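Local coordinates for Lmo0131 protein (Listeria monocytogenes, PDB 4Q6J) that is of unestablished function but may hydrolyse cyclic di-GMP, as phosphodiesterases of the EAL family do, at residues E39-L44 / S91-A96; V210-E215 / Y230-Y235. All blocks are in the same frame, centred on the assembly; numbering follows the deposited sequence.

In the fold
Both contacts join neighbouring strands of the same curled sheet, the TIM-like barrel of the EAL domain. Interaction 1 pairs strand 35-45, which carries Glu39-Gly40-Leu41 at the place of the family's Glu-Ala-Leu signature, with strand 89-95; interaction 2 pairs strand 208-211 with strand 230-231. Their centres lie about 17 Å apart, yet side chains bridge the gap: Glu39 OE1 is 2.7 Å from Gln232 NE2, a probable hydrogen bond. The like-charged Glu212 is close by, and Lys176 forms a salt bridge with it. Interaction 1 brings Glu39 and Asn93, and interaction 2 Glu212 and Gln232, to a polar cluster consistent with the substrate and metal site of active EAL relatives.

Interaction 1 of 2, residues E39-L44 / S91-A96; sequences EGLVRL and SINIPA
Gly40 and Ser91 join two parallel strands by a direct backbone hydrogen bond, Gly40 N to Ser91 O at 3.0 Å. It is bent, and it lies beside the bridge of Glu39 with Ser91, the one ladder step of this contact. Farther along, the strands diverge, their axes inclined by 49°, and water takes over. One molecule accepts a hydrogen bond from Ser91 OG at 2.8 Å and donates one to Gly40 O at 3.2 Å. A second accepts from Asn93 N at 3.1 Å and donates to the same Gly40 O at 2.9 Å, so two waters grip this single carbonyl oxygen.

The side chains meet on the face carrying Glu39 and Ser91. The small serine suits its place: with OG between its backbone N and carbonyl carbon (chi1 65°), the hydroxyl lies 3.5 Å from Glu39 CG while turning to the first water. Gly40, lacking a side chain, leaves room for the Ser91 carbonyl. The extended chain of Glu39 carries its carboxylate across the amide of Asn93, their planes 69° apart; its OE1 is hydrogen-bonded to Gln232. Leu41 CD2 rests against the amide end of Asn93 in van der Waals contact. On the opposite side of strand 89-95, Ile92 packs against Val73 and Ala77 of helix 66-83.

Glu39-Gly40-Leu41 is this protein's version of the Glu-Ala-Leu signature. In active relatives the signature glutamate and an asparagine on the next strand are metal ligands, and Glu39 and Asn93 are placed consistently with that role, beside Glu125. The chemistry implies a join that is only partly direct: one hydrogen bond between peptide groups links the strands, while two waters carry the connection on where they part, next to a strongly polar pocket.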
loop_
_atom_site.group_PDB
_atom_site.type_symbol
_atom_site.label_atom_id
_atom_site.label_comp_id
_atom_site.label_asym_id
_atom_site.label_seq_id
_atom_site.Cartn_x
_atom_site.Cartn_y
_atom_site.Cartn_z
ATOM N N GLU B 39 -19.841 -16.116 12.510
ATOM C CA GLU B 39 -19.351 -15.238 11.449
ATOM C C GLU B 39 -19.845 -15.698 10.055
ATOM O O GLU B 39 -19.627 -16.856 9.651
ATOM C CB GLU B 39 -17.837 -15.156 11.412
ATOM C CG GLU B 39 -17.448 -14.316 10.202
ATOM C CD GLU B 39 -15.988 -14.216 9.967
ATOM O OE1 GLU B 39 -15.222 -14.807 10.746
ATOM O OE2 GLU B 39 -15.603 -13.531 9.006
ATOM N N GLY B 40 -20.486 -14.792 9.317
ATOM C CA GLY B 40 -20.946 -15.121 7.989
ATOM C C GLY B 40 -19.771 -14.968 7.051
ATOM O O GLY B 40 -19.063 -13.971 7.087
ATOM N N LEU B 41 -19.562 -15.964 6.209
ATOM C CA LEU B 41 -18.423 -15.953 5.318
ATOM C C LEU B 41 -18.910 -16.306 3.938
ATOM O O LEU B 41 -19.321 -17.425 3.739
ATOM C CB LEU B 41 -17.430 -16.996 5.793
ATOM C CG LEU B 41 -16.683 -16.576 7.046
ATOM C CD1 LEU B 41 -15.997 -17.753 7.747
ATOM C CD2 LEU B 41 -15.682 -15.495 6.663
ATOM N N VAL B 42 -18.876 -15.357 3.000
ATOM C CA VAL B 42 -19.387 -15.606 1.653
ATOM C C VAL B 42 -18.559 -16.655 0.901
ATOM O O VAL B 42 -17.345 -16.754 1.073
ATOM C CB VAL B 42 -19.501 -14.311 0.808
ATOM C CG1 VAL B 42 -18.165 -13.955 0.168
ATOM C CG2 VAL B 42 -20.591 -14.442 -0.232
ATOM N N ARG B 43 -19.246 -17.455 0.090
ATOM C CA ARG B 43 -18.629 -18.435 -0.783
ATOM C C ARG B 43 -19.223 -18.246 -2.154
ATOM O O ARG B 43 -20.334 -17.737 -2.287
ATOM C CB ARG B 43 -18.949 -19.858 -0.320
ATOM C CG ARG B 43 -18.448 -20.218 1.058
ATOM C CD ARG B 43 -17.039 -19.809 1.153
ATOM N NE ARG B 43 -16.327 -20.258 2.333
ATOM C CZ ARG B 43 -15.612 -19.450 3.097
ATOM N NH1 ARG B 43 -15.571 -18.165 2.806
ATOM N NH2 ARG B 43 -14.949 -19.923 4.154
ATOM N N LEU B 44 -18.489 -18.661 -3.177
ATOM C CA LEU B 44 -19.024 -18.647 -4.524
ATOM C C LEU B 44 -19.156 -20.094 -4.940
ATOM O O LEU B 44 -18.183 -20.846 -4.914
ATOM C CB LEU B 44 -18.103 -17.913 -5.498
ATOM C CG LEU B 44 -18.556 -17.864 -6.966
ATOM C CD1 LEU B 44 -19.728 -16.922 -7.153
ATOM C CD2 LEU B 44 -17.400 -17.492 -7.861
ATOM N N SER B 91 -22.550 -12.153 12.009
ATOM C CA SER B 91 -21.813 -11.014 11.434
ATOM C C SER B 91 -21.743 -11.063 9.910
ATOM O O SER B 91 -21.788 -12.144 9.323
ATOM C CB SER B 91 -20.397 -10.911 12.001
ATOM O OG SER B 91 -19.645 -12.027 11.630
ATOM N N ILE B 92 -21.637 -9.884 9.289
ATOM C CA ILE B 92 -21.329 -9.761 7.867
ATOM C C ILE B 92 -20.108 -8.877 7.676
ATOM O O ILE B 92 -19.929 -7.885 8.377
ATOM C CB ILE B 92 -22.494 -9.172 7.030
ATOM C CG1 ILE B 92 -22.845 -7.767 7.492
ATOM C CG2 ILE B 92 -23.721 -10.069 7.088
ATOM C CD1 ILE B 92 -24.096 -7.242 6.842
ATOM N N ASN B 93 -19.277 -9.257 6.717
ATOM C CA ASN B 93 -18.077 -8.519 6.414
ATOM C C ASN B 93 -18.406 -7.399 5.475
ATOM O O ASN B 93 -18.920 -7.632 4.381
ATOM C CB ASN B 93 -17.052 -9.448 5.773
ATOM C CG ASN B 93 -16.545 -10.473 6.737
ATOM O OD1 ASN B 93 -16.614 -10.285 7.950
ATOM N ND2 ASN B 93 -16.050 -11.568 6.222
ATOM N N ILE B 94 -18.128 -6.177 5.897
ATOM C CA ILE B 94 -18.309 -5.042 5.022
ATOM C C ILE B 94 -16.994 -4.296 4.951
ATOM O O ILE B 94 -16.461 -3.867 5.963
ATOM C CB ILE B 94 -19.386 -4.103 5.531
ATOM C CG1 ILE B 94 -20.714 -4.849 5.618
ATOM C CG2 ILE B 94 -19.531 -2.914 4.597
ATOM C CD1 ILE B 94 -21.801 -4.049 6.201
ATOM N N PRO B 95 -16.442 -4.179 3.750
ATOM C CA PRO B 95 -15.201 -3.445 3.495
ATOM C C PRO B 95 -15.270 -2.012 3.997
ATOM O O PRO B 95 -16.320 -1.380 3.920
ATOM C CB PRO B 95 -15.120 -3.441 1.969
ATOM C CG PRO B 95 -15.907 -4.604 1.536
ATOM C CD PRO B 95 -17.022 -4.731 2.519
ATOM N N ALA B 96 -14.146 -1.513 4.496
ATOM C CA ALA B 96 -14.068 -0.153 4.998
ATOM C C ALA B 96 -14.645 0.897 4.018
ATOM O O ALA B 96 -15.350 1.791 4.432
ATOM C CB ALA B 96 -12.642 0.173 5.387
HETATM O O HOH W 1 -18.751 -11.470 8.983
HETATM O O HOH W 2 -19.721 -11.879 5.188
#

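Interaction 2 of 2, residues V210-E215 / Y230-Y235; sequences VTEGVE and YFQGYY. With EDO (1,2-ethanediol), chain L; EDO (1,2-ethanediol), chain R.
Thr211 makes two hydrogen bonds to the neighbouring strand in the parallel ladder closing the beta-alpha-beta unit of strand 208-211, helix 217-225 and strand 230-231: its N donates to Tyr230 O at 3.1 Å, and its O accepts from Gln232 N at 3.1 Å. Beyond the strands the pairing goes on through the loops, Val214 N to Gln232 O at 2.9 Å and Tyr235 N to Val214 O at 3.2 Å. Gly233, which has no side chain, lets the Val214 carbonyl lie close against its CA.

An ethanediol, probably from the crystallisation liquor, joins the loops: its O1 donates to Glu215 OE2 at 2.6 Å and accepts from Tyr234 N at 2.8 Å. Glu215 also bonds Ser8 and Thr9 of a second subunit.

The extended Gln232 chain (CG anti to the backbone N, chi1 -178°) runs alongside Glu212, amide and carboxylate stacked with planes 18° apart. Lys176 forms a salt bridge with Glu212 and a hydrogen bond with Gln232 OE1, while Gln25 accepts one from Gln232 NE2. Outward, Val210 CG2 packs on Tyr230 and Val214 CG2 on Phe231. Thr211 OG1, buried without a hydrogen-bond partner, rests in the plane of the Phe231 ring, at its edge, 3.5 Å from Phe231 CD1.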
loop_
_atom_site.group_PDB
_atom_site.type_symbol
_atom_site.label_atom_id
_atom_site.label_comp_id
_atom_site.label_asym_id
_atom_site.label_seq_id
_atom_site.Cartn_x
_atom_site.Cartn_y
_atom_site.Cartn_z
ATOM N N VAL B 210 -12.723 -11.099 20.196
ATOM C CA VAL B 210 -12.863 -12.448 19.636
ATOM C C VAL B 210 -11.500 -12.844 19.100
ATOM O O VAL B 210 -10.934 -12.102 18.322
ATOM C CB VAL B 210 -13.841 -12.538 18.421
ATOM C CG1 VAL B 210 -13.835 -13.961 17.870
ATOM C CG2 VAL B 210 -15.247 -12.128 18.773
ATOM N N THR B 211 -10.954 -13.987 19.509
ATOM C CA THR B 211 -9.713 -14.448 18.901
ATOM C C THR B 211 -10.040 -15.546 17.888
ATOM O O THR B 211 -10.560 -16.576 18.268
ATOM C CB THR B 211 -8.712 -14.965 19.967
ATOM O OG1 THR B 211 -9.359 -15.910 20.821
ATOM C CG2 THR B 211 -8.197 -13.834 20.810
ATOM N N GLU B 212 -9.760 -15.298 16.602
ATOM C CA GLU B 212 -9.949 -16.292 15.558
ATOM C C GLU B 212 -8.677 -17.119 15.418
ATOM O O GLU B 212 -7.627 -16.762 15.954
ATOM C CB GLU B 212 -10.231 -15.637 14.211
ATOM C CG GLU B 212 -11.248 -14.537 14.253
ATOM C CD GLU B 212 -11.628 -14.068 12.849
ATOM O OE1 GLU B 212 -11.269 -14.746 11.864
ATOM O OE2 GLU B 212 -12.278 -13.019 12.714
ATOM N N GLY B 213 -8.775 -18.219 14.685
ATOM C CA GLY B 213 -7.623 -19.057 14.441
ATOM C C GLY B 213 -7.311 -19.942 15.626
ATOM O O GLY B 213 -6.205 -20.453 15.729
ATOM N N VAL B 214 -8.279 -20.138 16.519
ATOM C CA VAL B 214 -8.052 -21.025 17.649
ATOM C C VAL B 214 -7.998 -22.472 17.152
ATOM O O VAL B 214 -8.938 -22.962 16.531
ATOM C CB VAL B 214 -9.108 -20.856 18.775
ATOM C CG1 VAL B 214 -8.888 -21.881 19.881
ATOM C CG2 VAL B 214 -9.028 -19.452 19.354
ATOM N N GLU B 215 -6.890 -23.150 17.422
ATOM C CA GLU B 215 -6.677 -24.478 16.883
ATOM C C GLU B 215 -6.592 -25.581 17.946
ATOM O O GLU B 215 -6.918 -26.733 17.665
ATOM C CB GLU B 215 -5.437 -24.465 15.994
ATOM C CG GLU B 215 -5.581 -23.535 14.799
ATOM C CD GLU B 215 -5.897 -24.261 13.508
ATOM O OE1 GLU B 215 -5.436 -25.409 13.349
ATOM O OE2 GLU B 215 -6.589 -23.687 12.647
ATOM N N TYR B 230 -14.383 -14.449 23.521
ATOM C CA TYR B 230 -14.974 -15.357 22.532
ATOM C C TYR B 230 -13.906 -15.997 21.700
ATOM O O TYR B 230 -12.880 -15.385 21.439
ATOM C CB TYR B 230 -15.906 -14.629 21.570
ATOM C CG TYR B 230 -16.976 -13.813 22.257
ATOM C CD1 TYR B 230 -18.027 -14.426 22.916
ATOM C CD2 TYR B 230 -16.941 -12.428 22.233
ATOM C CE1 TYR B 230 -19.003 -13.685 23.550
ATOM C CE2 TYR B 230 -17.922 -11.674 22.850
ATOM C CZ TYR B 230 -18.949 -12.308 23.507
ATOM O OH TYR B 230 -19.915 -11.562 24.112
ATOM N N PHE B 231 -14.178 -17.220 21.259
ATOM C CA PHE B 231 -13.251 -17.980 20.429
ATOM C C PHE B 231 -13.868 -18.338 19.077
ATOM O O PHE B 231 -15.070 -18.566 18.966
ATOM C CB PHE B 231 -12.873 -19.303 21.110
ATOM C CG PHE B 231 -12.206 -19.155 22.464
ATOM C CD1 PHE B 231 -11.251 -18.170 22.691
ATOM C CD2 PHE B 231 -12.536 -20.013 23.504
ATOM C CE1 PHE B 231 -10.636 -18.058 23.928
ATOM C CE2 PHE B 231 -11.927 -19.887 24.731
ATOM C CZ PHE B 231 -10.987 -18.914 24.938
ATOM N N GLN B 232 -13.012 -18.457 18.074
ATOM C CA GLN B 232 -13.392 -18.930 16.773
ATOM C C GLN B 232 -12.171 -19.679 16.181
ATOM O O GLN B 232 -11.047 -19.257 16.334
ATOM C CB GLN B 232 -13.776 -17.711 15.930
ATOM C CG GLN B 232 -14.254 -17.968 14.566
ATOM C CD GLN B 232 -14.623 -16.684 13.882
ATOM O OE1 GLN B 232 -14.816 -15.666 14.520
ATOM N NE2 GLN B 232 -14.721 -16.725 12.586
ATOM N N GLY B 233 -12.398 -20.808 15.544
ATOM C CA GLY B 233 -11.307 -21.477 14.879
ATOM C C GLY B 233 -11.601 -22.938 14.705
ATOM O O GLY B 233 -12.607 -23.426 15.199
ATOM N N TYR B 234 -10.693 -23.630 14.031
ATOM C CA TYR B 234 -10.857 -25.038 13.689
ATOM C C TYR B 234 -11.208 -25.939 14.887
ATOM O O TYR B 234 -11.945 -26.924 14.752
ATOM C CB TYR B 234 -9.599 -25.562 12.960
ATOM C CG TYR B 234 -9.913 -26.670 12.001
ATOM C CD1 TYR B 234 -10.392 -26.394 10.724
ATOM C CD2 TYR B 234 -9.766 -28.001 12.378
ATOM C CE1 TYR B 234 -10.699 -27.417 9.851
ATOM C CE2 TYR B 234 -10.069 -29.035 11.502
ATOM C CZ TYR B 234 -10.537 -28.739 10.246
ATOM O OH TYR B 234 -10.834 -29.773 9.373
ATOM N N TYR B 235 -10.692 -25.592 16.058
ATOM C CA TYR B 235 -10.867 -26.402 17.265
ATOM C C TYR B 235 -12.340 -26.601 17.612
ATOM O O TYR B 235 -12.740 -27.611 18.224
ATOM C CB TYR B 235 -10.128 -25.771 18.448
ATOM C CG TYR B 235 -10.178 -26.599 19.717
ATOM C CD1 TYR B 235 -9.424 -27.757 19.842
ATOM C CD2 TYR B 235 -10.975 -26.225 20.793
ATOM C CE1 TYR B 235 -9.469 -28.524 20.997
ATOM C CE2 TYR B 235 -11.037 -26.987 21.951
ATOM C CZ TYR B 235 -10.276 -28.141 22.050
ATOM O OH TYR B 235 -10.310 -28.924 23.193
HETATM C C1 EDO L . -8.593 -21.859 11.538
HETATM O O1 EDO L . -8.595 -22.140 12.939
HETATM C C2 EDO L . -9.688 -20.888 11.162
HETATM O O2 EDO L . -10.975 -21.461 11.383
HETATM C C1 EDO R . -13.460 -28.426 12.500
HETATM O O1 EDO R . -14.184 -28.691 11.301
HETATM C C2 EDO R . -13.522 -29.696 13.327
HETATM O O2 EDO R . -12.897 -29.512 14.598
#